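Local coordinates for protein sulfotransferase (Mycobacterium tuberculosis, PDB 2ZQ5) that probably transfers a sulfuryl group from the donor PAPS to an acceptor substrate, at residues Pro93-Gly98 and Pro247-Val252; Leu120-Ala125 and His164-Tyr169; Leu171-Gln176 and Val229-Ser234; Trp175-Gln180 and Cys210-Asn215. One frame throughout, in Å; residues are numbered along the deposited sequence.

Contact 1 of 4, residues Pro93-Gly98 and Pro247-Val252; sequences PIFVTG and PDALVV
In both I94 and L250 the gamma carbon that leads the chain lies anti to the carbonyl carbon (chi1 -66° and -56°). The two residues share a face of the sheet because they are bridged in register, and these torsions then lean one branch on the other, I94 CG1 meeting L250 CD1 at 4.1 Å. V252 stands on the same face as this pair. F95, on the other face with V251, has CD2 4.0 Å from A249 CB.

The backbones are adjacent parallel strands of the central sheet of the sulfotransferase fold, a P-loop type alpha/beta arrangement, with short axes 20° apart. Their bonds follow the parallel pattern, L250 N to P93 O, F95 N to L250 O, V252 N to F95 O and T97 N to V252 O, all between 2.8 and 3.0 Å. Between them, alpha hydrogens point at the same carbonyls, as from I94 CA to L250 O at 3.2 Å.

F335 packs on L250 and V252, whereas H235 meets the F95 ring edge-to-face. T97 OG1 hydrogen-bonds N232 O, just past the end of strand 227-231. Chemically the contact is parallel backbone pairing between two apolar layers: N-H and C=O groups in a buried place pair with one another, and hydrocarbon side chains and an aromatic ring lie on the two faces.

Contact 2 of 4, residues Leu120-Ala125 and His164-Tyr169; sequences LHMWLA and HFMAAY
The N-terminal turn of helix 122-126, which follows strand 117-119 with H121 at the N-cap position, is met here by the loop that leads toward helix 175-178. W123 N, in that first turn, gives a hydrogen bond to A168 O (3.1 Å), arriving in the carbonyl plane on a lone pair at 158° at the hydrogen. The same oxygen lies at the edge of the indole, 3.2 Å from W123 CD1.

M122 carries most of the apolar contact. Its CG is anti to the backbone N (chi1 -164°), and the chain then bends twice, which folds CE back against A168, 3.3 Å from CA. M166 slides past it in the opposite direction, its CB 4.0 Å from M122 CG. Beside them the H121 imidazole turns its edge to the loop, and ND1 makes a weak bond to Y169 O (3.4 Å) in the ring plane. W137 packs edge-to-face on both H121 and W123.

Inside the turn, H121 O accepts from L124 N and A125 N. The loop therefore supplies what the helix cannot provide for itself: a carbonyl for a first-turn N-H, placed where the partial positive charge of the helix end would probably favour it.

Contact 3 of 4, residues Leu171-Gln176 and Val229-Ser234; sequences LEECWQ and VLKNPS
Residues 172-175 pass the C-terminal end of strand 227-231 with end-to-end directions 50° apart, and the CA atoms of E173 and N232 are the nearest across the segments. The strand belongs to the parallel sheet of the P-loop type sulfotransferase fold, and the crossing segment leads into helix 175-178. C174 N bonds K231 O (3.1 Å), while one water joins E172 O to K231 N.

Among the side chains, E173 and K231 form a salt bridge, OE2 to NZ at 2.7 Å, with the ammonium on the anti side and 33° out of the carboxylate plane. The lysine reaches it through bends at chi2 and chi3. Its NZ also bonds the hydroxyls of T104 and T105, so K231 links E173 to the start of helix 104-111, which follows strand 94-97 and probably belongs to the phosphosulfate-binding region, as in related enzymes.

C174 points at the strand, SG resting 3.5 Å from L230 CB, and its CB packs on N232 CB. E172 OE2 uses its anti lone pair to accept from E173 N (2.8 Å), which holds the carboxylate against the backbone.

The N232 amide is held at both ends: weakly at OD1 by W175 N, 3.1 Å away, and at ND2 by a hydrogen bond of 2.7 Å to S234 OG, which lies in the amide plane.

Contact 4 of 4, residues Trp175-Gln180 and Cys210-Asn215; sequences WQLLRQ and CRHRRN
Polar contact centres on Q180 OE1, which the extended R211 side chain grips side-on with two nitrogens. NE lies 2.8 Å from Q180 OE1 and NH2 3.0 Å from it, both with the oxygen nearly in the guanidinium plane, whereas the amide plane stands 68° to that plane. A third, weak donor is N215 ND2, 3.3 Å from Q180 OE1, its amide turned almost perpendicular to that of Q180. With CG of R211 anti to the backbone N (chi1 -170°) and the chain straight as far as NE, the guanidinium is carried out from the helix to Q180. Two good donors and one weak one on OE1, with S75 OG at NE2, probably fix the rotation of the glutamine amide. N215 OD1 bonds that same hydroxyl.

A water adds a further bridge, giving a hydrogen to L177 O (2.8 Å) and accepting one from N215 ND2 (2.9 Å).

The apolar group consists of two leucines against H212 and N215. L177 CD1 approaches H212 CD2 at 3.9 Å, with the side chains crossing at about a right angle, and L177 CD2 lies 3.9 Å from N215 CB. L178 CD2 reaches H212 CB. The imidazole ND1 is held by Y246 OH, while its buried NE2 has no hydrogen-bond partner in the model.

Helix 206-219 is thus fastened to helix 175-178 and the 3-10 turn after it. Helix 55-81 adjoins the polar end through R72, S75 and W79, and L230 of strand 227-231 packs near H212 at the apolar end.

From the N terminus, strand 94-97 opens contact 1, which closes last, at strand 250-255, so the other three are nested in its loop. Contact 2 comes first within it, joining the start of helix 122-126 to the loop at 164-169. Contacts 3 and 4 then start from overlapping segments that share W175 and Q176; contact 4 closes earlier, on helix 206-219, and contact 3 on the strand that follows, 227-231. L120 O probably bonds E172 N, linking contacts 2 and 3 in series. V96 N to L230 O links contacts 1 and 3, and F95 touches H212 between contacts 1 and 4. Contacts 2 to 4 fasten the 164-180 region to helix 122-126, strand 227-231 and helix 206-219; contact 1 joins two strands.

Contact 1 of 4, residues Pro93-Gly98 and Pro247-Val252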
# COMPACT_ATOMS: atom_id res chain seq x y z
N PRO A 93 -15.29 -6.02 -5.57
CA PRO A 93 -14.54 -5.02 -4.79
C PRO A 93 -13.98 -3.96 -5.73
O PRO A 93 -13.75 -4.23 -6.91
CB PRO A 93 -13.44 -5.85 -4.14
CG PRO A 93 -13.18 -6.93 -5.17
CD PRO A 93 -14.59 -7.32 -5.55
N ILE A 94 -13.77 -2.76 -5.20
CA ILE A 94 -13.19 -1.67 -5.99
C ILE A 94 -11.73 -1.49 -5.59
O ILE A 94 -11.41 -1.40 -4.40
CB ILE A 94 -13.94 -0.34 -5.74
CG1 ILE A 94 -15.37 -0.44 -6.27
CG2 ILE A 94 -13.19 0.80 -6.43
CD1 ILE A 94 -16.21 0.79 -5.99
N PHE A 95 -10.87 -1.45 -6.60
CA PHE A 95 -9.44 -1.25 -6.39
C PHE A 95 -8.99 0.04 -7.06
O PHE A 95 -9.18 0.23 -8.26
CB PHE A 95 -8.65 -2.41 -7.00
CG PHE A 95 -8.68 -3.67 -6.17
CD1 PHE A 95 -7.64 -3.96 -5.29
CD2 PHE A 95 -9.74 -4.56 -6.27
CE1 PHE A 95 -7.65 -5.12 -4.52
CE2 PHE A 95 -9.76 -5.73 -5.50
CZ PHE A 95 -8.72 -6.01 -4.63
N VAL A 96 -8.41 0.94 -6.27
CA VAL A 96 -7.91 2.20 -6.79
C VAL A 96 -6.39 2.08 -6.87
O VAL A 96 -5.75 1.55 -5.96
CB VAL A 96 -8.25 3.38 -5.86
CG1 VAL A 96 -7.64 4.67 -6.40
CG2 VAL A 96 -9.76 3.53 -5.73
N THR A 97 -5.81 2.56 -7.96
CA THR A 97 -4.37 2.52 -8.08
C THR A 97 -3.88 3.65 -8.96
O THR A 97 -4.67 4.33 -9.64
CB THR A 97 -3.88 1.14 -8.62
OG1 THR A 97 -2.47 1.03 -8.43
CG2 THR A 97 -4.21 0.98 -10.10
N GLY A 98 -2.57 3.87 -8.93
CA GLY A 98 -1.96 4.94 -9.69
C GLY A 98 -0.78 5.45 -8.88
O GLY A 98 -0.55 4.98 -7.77
N PRO A 247 -11.77 -12.03 -9.58
CA PRO A 247 -12.22 -12.03 -10.98
C PRO A 247 -13.21 -10.94 -11.39
O PRO A 247 -13.21 -10.49 -12.54
CB PRO A 247 -12.81 -13.43 -11.16
CG PRO A 247 -12.01 -14.25 -10.20
CD PRO A 247 -11.95 -13.37 -8.98
N ASP A 248 -14.06 -10.53 -10.45
CA ASP A 248 -15.07 -9.51 -10.70
C ASP A 248 -14.69 -8.12 -10.20
O ASP A 248 -15.55 -7.26 -10.02
CB ASP A 248 -16.38 -9.93 -10.04
CG ASP A 248 -16.25 -10.10 -8.53
OD1 ASP A 248 -15.11 -9.99 -8.01
OD2 ASP A 248 -17.28 -10.33 -7.85
N ALA A 249 -13.39 -7.89 -9.98
CA ALA A 249 -12.93 -6.60 -9.48
C ALA A 249 -13.24 -5.42 -10.38
O ALA A 249 -13.30 -5.54 -11.61
CB ALA A 249 -11.43 -6.66 -9.21
N LEU A 250 -13.43 -4.26 -9.75
CA LEU A 250 -13.69 -3.01 -10.44
C LEU A 250 -12.43 -2.19 -10.16
O LEU A 250 -12.16 -1.83 -9.02
CB LEU A 250 -14.93 -2.33 -9.86
CG LEU A 250 -16.19 -3.19 -9.87
CD1 LEU A 250 -17.33 -2.43 -9.21
CD2 LEU A 250 -16.55 -3.58 -11.30
N VAL A 251 -11.67 -1.91 -11.21
CA VAL A 251 -10.41 -1.20 -11.06
C VAL A 251 -10.44 0.23 -11.60
O VAL A 251 -10.84 0.45 -12.74
CB VAL A 251 -9.28 -1.97 -11.77
CG1 VAL A 251 -7.94 -1.31 -11.50
CG2 VAL A 251 -9.27 -3.42 -11.29
N VAL A 252 -10.02 1.17 -10.76
CA VAL A 252 -9.98 2.58 -11.13
C VAL A 252 -8.53 3.07 -11.08
O VAL A 252 -7.87 2.96 -10.05
CB VAL A 252 -10.80 3.46 -10.15
CG1 VAL A 252 -10.74 4.92 -10.59
CG2 VAL A 252 -12.24 2.97 -10.10

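Contact 2 of 4, residues Leu120-Ala125 and His164-Tyr169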
# COMPACT_ATOMS: atom_id res chain seq x y z
N LEU A 120 -9.92 -0.39 4.48
CA LEU A 120 -8.92 -0.95 5.38
C LEU A 120 -8.48 0.06 6.44
O LEU A 120 -7.48 0.76 6.26
CB LEU A 120 -7.71 -1.42 4.58
CG LEU A 120 -6.60 -2.12 5.36
CD1 LEU A 120 -7.12 -3.42 5.96
CD2 LEU A 120 -5.44 -2.40 4.42
N HIS A 121 -9.21 0.13 7.54
CA HIS A 121 -8.87 1.06 8.60
C HIS A 121 -7.46 0.79 9.11
O HIS A 121 -7.07 -0.36 9.32
CB HIS A 121 -9.89 0.96 9.73
CG HIS A 121 -11.29 1.19 9.27
ND1 HIS A 121 -11.79 2.44 8.98
CD2 HIS A 121 -12.28 0.31 8.96
CE1 HIS A 121 -13.02 2.32 8.50
NE2 HIS A 121 -13.34 1.04 8.48
N MET A 122 -6.71 1.87 9.29
CA MET A 122 -5.33 1.80 9.74
C MET A 122 -5.09 0.83 10.90
O MET A 122 -4.23 -0.05 10.81
CB MET A 122 -4.86 3.21 10.11
CG MET A 122 -3.36 3.40 10.25
SD MET A 122 -2.59 2.45 11.57
CE MET A 122 -3.38 3.10 12.96
N TRP A 123 -5.84 0.97 11.99
CA TRP A 123 -5.60 0.11 13.13
C TRP A 123 -5.84 -1.37 12.88
O TRP A 123 -5.24 -2.22 13.53
CB TRP A 123 -6.40 0.58 14.36
CG TRP A 123 -7.89 0.31 14.36
CD1 TRP A 123 -8.84 0.93 13.60
CD2 TRP A 123 -8.58 -0.59 15.23
NE1 TRP A 123 -10.10 0.47 13.95
CE2 TRP A 123 -9.96 -0.47 14.94
CE3 TRP A 123 -8.18 -1.50 16.22
CZ2 TRP A 123 -10.94 -1.21 15.62
CZ3 TRP A 123 -9.15 -2.24 16.89
CH2 TRP A 123 -10.51 -2.09 16.58
N LEU A 124 -6.70 -1.67 11.91
CA LEU A 124 -6.98 -3.06 11.59
C LEU A 124 -5.89 -3.62 10.68
O LEU A 124 -5.63 -4.82 10.68
CB LEU A 124 -8.36 -3.17 10.92
CG LEU A 124 -9.49 -2.69 11.84
CD1 LEU A 124 -10.79 -2.63 11.04
CD2 LEU A 124 -9.63 -3.63 13.04
N ALA A 125 -5.25 -2.75 9.91
CA ALA A 125 -4.16 -3.17 9.03
C ALA A 125 -2.94 -3.42 9.92
O ALA A 125 -2.13 -4.31 9.64
CB ALA A 125 -3.86 -2.09 8.01
N HIS A 164 6.19 8.84 8.79
CA HIS A 164 4.93 9.56 8.86
C HIS A 164 3.85 8.54 9.18
O HIS A 164 3.71 7.52 8.49
CB HIS A 164 4.64 10.24 7.52
CG HIS A 164 4.77 9.32 6.34
ND1 HIS A 164 5.94 8.65 6.05
CD2 HIS A 164 3.88 8.95 5.40
CE1 HIS A 164 5.76 7.91 4.97
NE2 HIS A 164 4.52 8.07 4.56
N PHE A 165 3.10 8.79 10.25
CA PHE A 165 2.04 7.88 10.66
C PHE A 165 0.68 8.38 10.19
O PHE A 165 0.56 9.47 9.63
CB PHE A 165 2.06 7.72 12.18
CG PHE A 165 3.32 7.09 12.70
CD1 PHE A 165 4.55 7.71 12.52
CD2 PHE A 165 3.29 5.86 13.35
CE1 PHE A 165 5.73 7.12 12.97
CE2 PHE A 165 4.46 5.26 13.80
CZ PHE A 165 5.69 5.89 13.61
N MET A 166 -0.33 7.55 10.41
CA MET A 166 -1.69 7.87 9.99
C MET A 166 -2.64 7.71 11.17
O MET A 166 -2.37 6.93 12.09
CB MET A 166 -2.09 6.94 8.85
CG MET A 166 -3.51 7.08 8.34
SD MET A 166 -3.84 5.85 7.06
CE MET A 166 -3.43 6.78 5.58
N ALA A 167 -3.75 8.44 11.15
CA ALA A 167 -4.74 8.33 12.23
C ALA A 167 -5.27 6.90 12.22
O ALA A 167 -5.46 6.31 11.16
CB ALA A 167 -5.88 9.31 12.01
N ALA A 168 -5.49 6.35 13.41
CA ALA A 168 -5.97 4.98 13.56
C ALA A 168 -7.25 4.67 12.79
O ALA A 168 -7.47 3.53 12.37
CB ALA A 168 -6.17 4.66 15.04
N TYR A 169 -8.10 5.67 12.59
CA TYR A 169 -9.37 5.46 11.89
C TYR A 169 -9.32 5.73 10.39
O TYR A 169 -10.29 5.46 9.68
CB TYR A 169 -10.44 6.34 12.53
CG TYR A 169 -10.10 7.81 12.51
CD1 TYR A 169 -10.29 8.57 11.36
CD2 TYR A 169 -9.55 8.43 13.63
CE1 TYR A 169 -9.93 9.91 11.32
CE2 TYR A 169 -9.19 9.77 13.60
CZ TYR A 169 -9.39 10.51 12.45
OH TYR A 169 -9.04 11.84 12.42

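Contact 3 of 4, residues Leu171-Gln176 and Val229-Ser234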
# COMPACT_ATOMS: atom_id res chain seq x y z
N LEU A 171 -8.20 5.36 6.36
CA LEU A 171 -8.04 4.21 5.48
C LEU A 171 -6.59 4.07 5.02
O LEU A 171 -5.96 5.03 4.58
CB LEU A 171 -8.97 4.34 4.27
CG LEU A 171 -10.47 4.44 4.58
CD1 LEU A 171 -11.26 4.41 3.28
CD2 LEU A 171 -10.90 3.29 5.48
N GLU A 172 -6.08 2.85 5.12
CA GLU A 172 -4.71 2.52 4.75
C GLU A 172 -4.60 1.81 3.40
O GLU A 172 -5.57 1.24 2.90
CB GLU A 172 -4.07 1.63 5.82
CG GLU A 172 -3.13 2.33 6.78
CD GLU A 172 -1.85 2.81 6.11
OE1 GLU A 172 -0.88 3.10 6.84
OE2 GLU A 172 -1.81 2.90 4.86
N GLU A 173 -3.39 1.84 2.85
CA GLU A 173 -3.11 1.20 1.57
C GLU A 173 -2.82 -0.29 1.77
O GLU A 173 -2.42 -0.72 2.85
CB GLU A 173 -1.90 1.86 0.91
CG GLU A 173 -2.11 3.31 0.54
CD GLU A 173 -0.91 3.88 -0.17
OE1 GLU A 173 0.21 3.68 0.33
OE2 GLU A 173 -1.09 4.53 -1.23
N CYS A 174 -3.00 -1.05 0.70
CA CYS A 174 -2.81 -2.50 0.74
C CYS A 174 -1.41 -2.99 1.09
O CYS A 174 -1.27 -4.14 1.50
CB CYS A 174 -3.25 -3.12 -0.58
SG CYS A 174 -4.97 -2.77 -1.04
N TRP A 175 -0.39 -2.15 0.94
CA TRP A 175 0.95 -2.62 1.29
C TRP A 175 1.01 -3.02 2.75
O TRP A 175 1.84 -3.83 3.14
CB TRP A 175 2.03 -1.56 0.98
CG TRP A 175 1.94 -0.31 1.80
CD1 TRP A 175 1.32 0.86 1.46
CD2 TRP A 175 2.48 -0.10 3.11
NE1 TRP A 175 1.44 1.78 2.47
CE2 TRP A 175 2.15 1.22 3.50
CE3 TRP A 175 3.22 -0.90 4.00
CZ2 TRP A 175 2.52 1.75 4.74
CZ3 TRP A 175 3.59 -0.37 5.23
CH2 TRP A 175 3.24 0.95 5.58
N GLN A 176 0.11 -2.46 3.57
CA GLN A 176 0.08 -2.80 4.99
C GLN A 176 -0.28 -4.26 5.18
O GLN A 176 0.04 -4.86 6.21
CB GLN A 176 -0.90 -1.90 5.73
CG GLN A 176 -0.35 -0.51 6.02
CD GLN A 176 0.44 -0.45 7.32
OE1 GLN A 176 1.21 -1.35 7.64
NE2 GLN A 176 0.25 0.63 8.06
N VAL A 229 -13.26 -1.54 -0.63
CA VAL A 229 -12.63 -0.50 -1.43
C VAL A 229 -11.17 -0.52 -0.99
O VAL A 229 -10.86 -0.37 0.19
CB VAL A 229 -13.22 0.89 -1.14
CG1 VAL A 229 -12.48 1.94 -1.96
CG2 VAL A 229 -14.71 0.91 -1.47
N LEU A 230 -10.27 -0.73 -1.95
CA LEU A 230 -8.84 -0.80 -1.69
C LEU A 230 -8.08 0.23 -2.51
O LEU A 230 -8.57 0.70 -3.53
CB LEU A 230 -8.30 -2.18 -2.06
CG LEU A 230 -8.86 -3.48 -1.46
CD1 LEU A 230 -8.89 -3.35 0.06
CD2 LEU A 230 -10.26 -3.77 -2.00
N LYS A 231 -6.87 0.56 -2.06
CA LYS A 231 -6.02 1.48 -2.81
C LYS A 231 -4.56 1.14 -2.52
O LYS A 231 -4.18 0.97 -1.36
CB LYS A 231 -6.30 2.94 -2.44
CG LYS A 231 -5.60 3.94 -3.37
CD LYS A 231 -4.25 4.42 -2.84
CE LYS A 231 -4.45 5.51 -1.78
NZ LYS A 231 -3.19 6.26 -1.51
N ASN A 232 -3.76 1.04 -3.57
CA ASN A 232 -2.34 0.72 -3.40
C ASN A 232 -1.59 0.76 -4.72
O ASN A 232 -2.13 0.39 -5.76
CB ASN A 232 -2.19 -0.67 -2.79
CG ASN A 232 -0.84 -0.88 -2.15
OD1 ASN A 232 -0.40 -0.09 -1.32
ND2 ASN A 232 -0.16 -1.97 -2.53
N PRO A 233 -0.32 1.20 -4.69
CA PRO A 233 0.46 1.25 -5.93
C PRO A 233 0.75 -0.13 -6.53
O PRO A 233 0.95 -0.25 -7.73
CB PRO A 233 1.75 1.95 -5.48
CG PRO A 233 1.27 2.88 -4.42
CD PRO A 233 0.32 2.01 -3.63
N SER A 234 0.77 -1.18 -5.70
CA SER A 234 1.08 -2.52 -6.21
C SER A 234 0.12 -3.03 -7.27
O SER A 234 0.49 -3.84 -8.12
CB SER A 234 1.11 -3.54 -5.06
OG SER A 234 -0.20 -3.80 -4.58
O HOH W 1 -6.47 -0.47 0.82

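Contact 4 of 4, residues Trp175-Gln180 and Cys210-Asn215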
# COMPACT_ATOMS: atom_id res chain seq x y z
N TRP A 175 -0.39 -2.15 0.94
CA TRP A 175 0.95 -2.62 1.29
C TRP A 175 1.01 -3.02 2.75
O TRP A 175 1.84 -3.83 3.14
CB TRP A 175 2.03 -1.56 0.98
CG TRP A 175 1.94 -0.31 1.80
CD1 TRP A 175 1.32 0.86 1.46
CD2 TRP A 175 2.48 -0.10 3.11
NE1 TRP A 175 1.44 1.78 2.47
CE2 TRP A 175 2.15 1.22 3.50
CE3 TRP A 175 3.22 -0.90 4.00
CZ2 TRP A 175 2.52 1.75 4.74
CZ3 TRP A 175 3.59 -0.37 5.23
CH2 TRP A 175 3.24 0.95 5.58
N GLN A 176 0.11 -2.46 3.57
CA GLN A 176 0.08 -2.80 4.99
C GLN A 176 -0.28 -4.26 5.18
O GLN A 176 0.04 -4.86 6.21
CB GLN A 176 -0.90 -1.90 5.73
CG GLN A 176 -0.35 -0.51 6.02
CD GLN A 176 0.44 -0.45 7.32
OE1 GLN A 176 1.21 -1.35 7.64
NE2 GLN A 176 0.25 0.63 8.06
N LEU A 177 -0.95 -4.84 4.18
CA LEU A 177 -1.31 -6.25 4.24
C LEU A 177 -0.29 -7.08 3.46
O LEU A 177 0.18 -8.11 3.94
CB LEU A 177 -2.70 -6.50 3.65
CG LEU A 177 -3.90 -5.93 4.40
CD1 LEU A 177 -5.16 -6.22 3.61
CD2 LEU A 177 -3.99 -6.54 5.80
N LEU A 178 0.07 -6.61 2.26
CA LEU A 178 1.02 -7.33 1.42
C LEU A 178 2.41 -7.47 2.04
O LEU A 178 3.16 -8.39 1.70
CB LEU A 178 1.12 -6.64 0.05
CG LEU A 178 -0.18 -6.65 -0.77
CD1 LEU A 178 -0.07 -5.64 -1.90
CD2 LEU A 178 -0.46 -8.04 -1.31
N ARG A 179 2.76 -6.57 2.96
CA ARG A 179 4.06 -6.64 3.62
C ARG A 179 4.18 -7.96 4.38
O ARG A 179 5.28 -8.43 4.63
CB ARG A 179 4.24 -5.47 4.59
CG ARG A 179 3.25 -5.47 5.74
CD ARG A 179 3.49 -4.36 6.75
NE ARG A 179 2.39 -4.33 7.71
CZ ARG A 179 2.48 -3.92 8.98
NH1 ARG A 179 3.64 -3.49 9.47
NH2 ARG A 179 1.40 -3.94 9.75
N GLN A 180 3.04 -8.56 4.73
CA GLN A 180 3.06 -9.83 5.45
C GLN A 180 3.77 -10.91 4.63
O GLN A 180 4.35 -11.85 5.18
CB GLN A 180 1.64 -10.29 5.79
CG GLN A 180 0.94 -9.45 6.84
CD GLN A 180 -0.37 -10.06 7.30
OE1 GLN A 180 -0.63 -11.25 7.07
NE2 GLN A 180 -1.20 -9.26 7.96
N CYS A 210 -3.72 -13.76 -2.70
CA CYS A 210 -4.61 -14.71 -2.08
C CYS A 210 -4.60 -14.46 -0.57
O CYS A 210 -5.63 -14.56 0.10
CB CYS A 210 -4.15 -16.13 -2.40
SG CYS A 210 -4.64 -16.68 -4.05
N ARG A 211 -3.43 -14.14 -0.03
CA ARG A 211 -3.33 -13.86 1.40
C ARG A 211 -4.05 -12.54 1.70
O ARG A 211 -4.72 -12.39 2.73
CB ARG A 211 -1.87 -13.78 1.84
CG ARG A 211 -1.71 -13.73 3.34
CD ARG A 211 -0.28 -13.42 3.77
NE ARG A 211 -0.21 -13.33 5.23
CZ ARG A 211 -0.09 -14.37 6.04
NH1 ARG A 211 -0.02 -15.60 5.55
NH2 ARG A 211 -0.08 -14.19 7.36
N HIS A 212 -3.91 -11.58 0.80
CA HIS A 212 -4.56 -10.27 0.92
C HIS A 212 -6.06 -10.52 1.07
O HIS A 212 -6.71 -9.95 1.95
CB HIS A 212 -4.22 -9.46 -0.34
CG HIS A 212 -4.90 -8.13 -0.44
ND1 HIS A 212 -6.17 -7.98 -0.96
CD2 HIS A 212 -4.45 -6.88 -0.18
CE1 HIS A 212 -6.47 -6.69 -1.02
NE2 HIS A 212 -5.44 -6.00 -0.56
N ARG A 213 -6.61 -11.39 0.23
CA ARG A 213 -8.03 -11.71 0.28
C ARG A 213 -8.44 -12.37 1.60
O ARG A 213 -9.49 -12.05 2.15
CB ARG A 213 -8.40 -12.61 -0.91
CG ARG A 213 -9.86 -13.01 -0.94
CD ARG A 213 -10.23 -13.64 -2.27
NE ARG A 213 -11.59 -14.17 -2.25
CZ ARG A 213 -11.94 -15.28 -1.61
NH1 ARG A 213 -11.03 -15.97 -0.94
NH2 ARG A 213 -13.20 -15.70 -1.63
N ARG A 214 -7.61 -13.29 2.09
CA ARG A 214 -7.91 -13.94 3.37
C ARG A 214 -7.97 -12.89 4.47
O ARG A 214 -8.77 -13.00 5.40
CB ARG A 214 -6.83 -14.98 3.71
CG ARG A 214 -6.82 -16.21 2.82
CD ARG A 214 -5.90 -17.28 3.40
NE ARG A 214 -6.31 -17.63 4.76
CZ ARG A 214 -5.64 -18.47 5.54
NH1 ARG A 214 -4.53 -19.05 5.11
NH2 ARG A 214 -6.09 -18.74 6.76
N ASN A 215 -7.13 -11.87 4.37
CA ASN A 215 -7.16 -10.81 5.36
C ASN A 215 -8.40 -9.93 5.22
O ASN A 215 -8.93 -9.45 6.22
CB ASN A 215 -5.88 -9.97 5.29
CG ASN A 215 -4.79 -10.51 6.21
OD1 ASN A 215 -5.04 -10.75 7.39
ND2 ASN A 215 -3.59 -10.70 5.67
O HOH W 2 -1.71 -10.14 3.48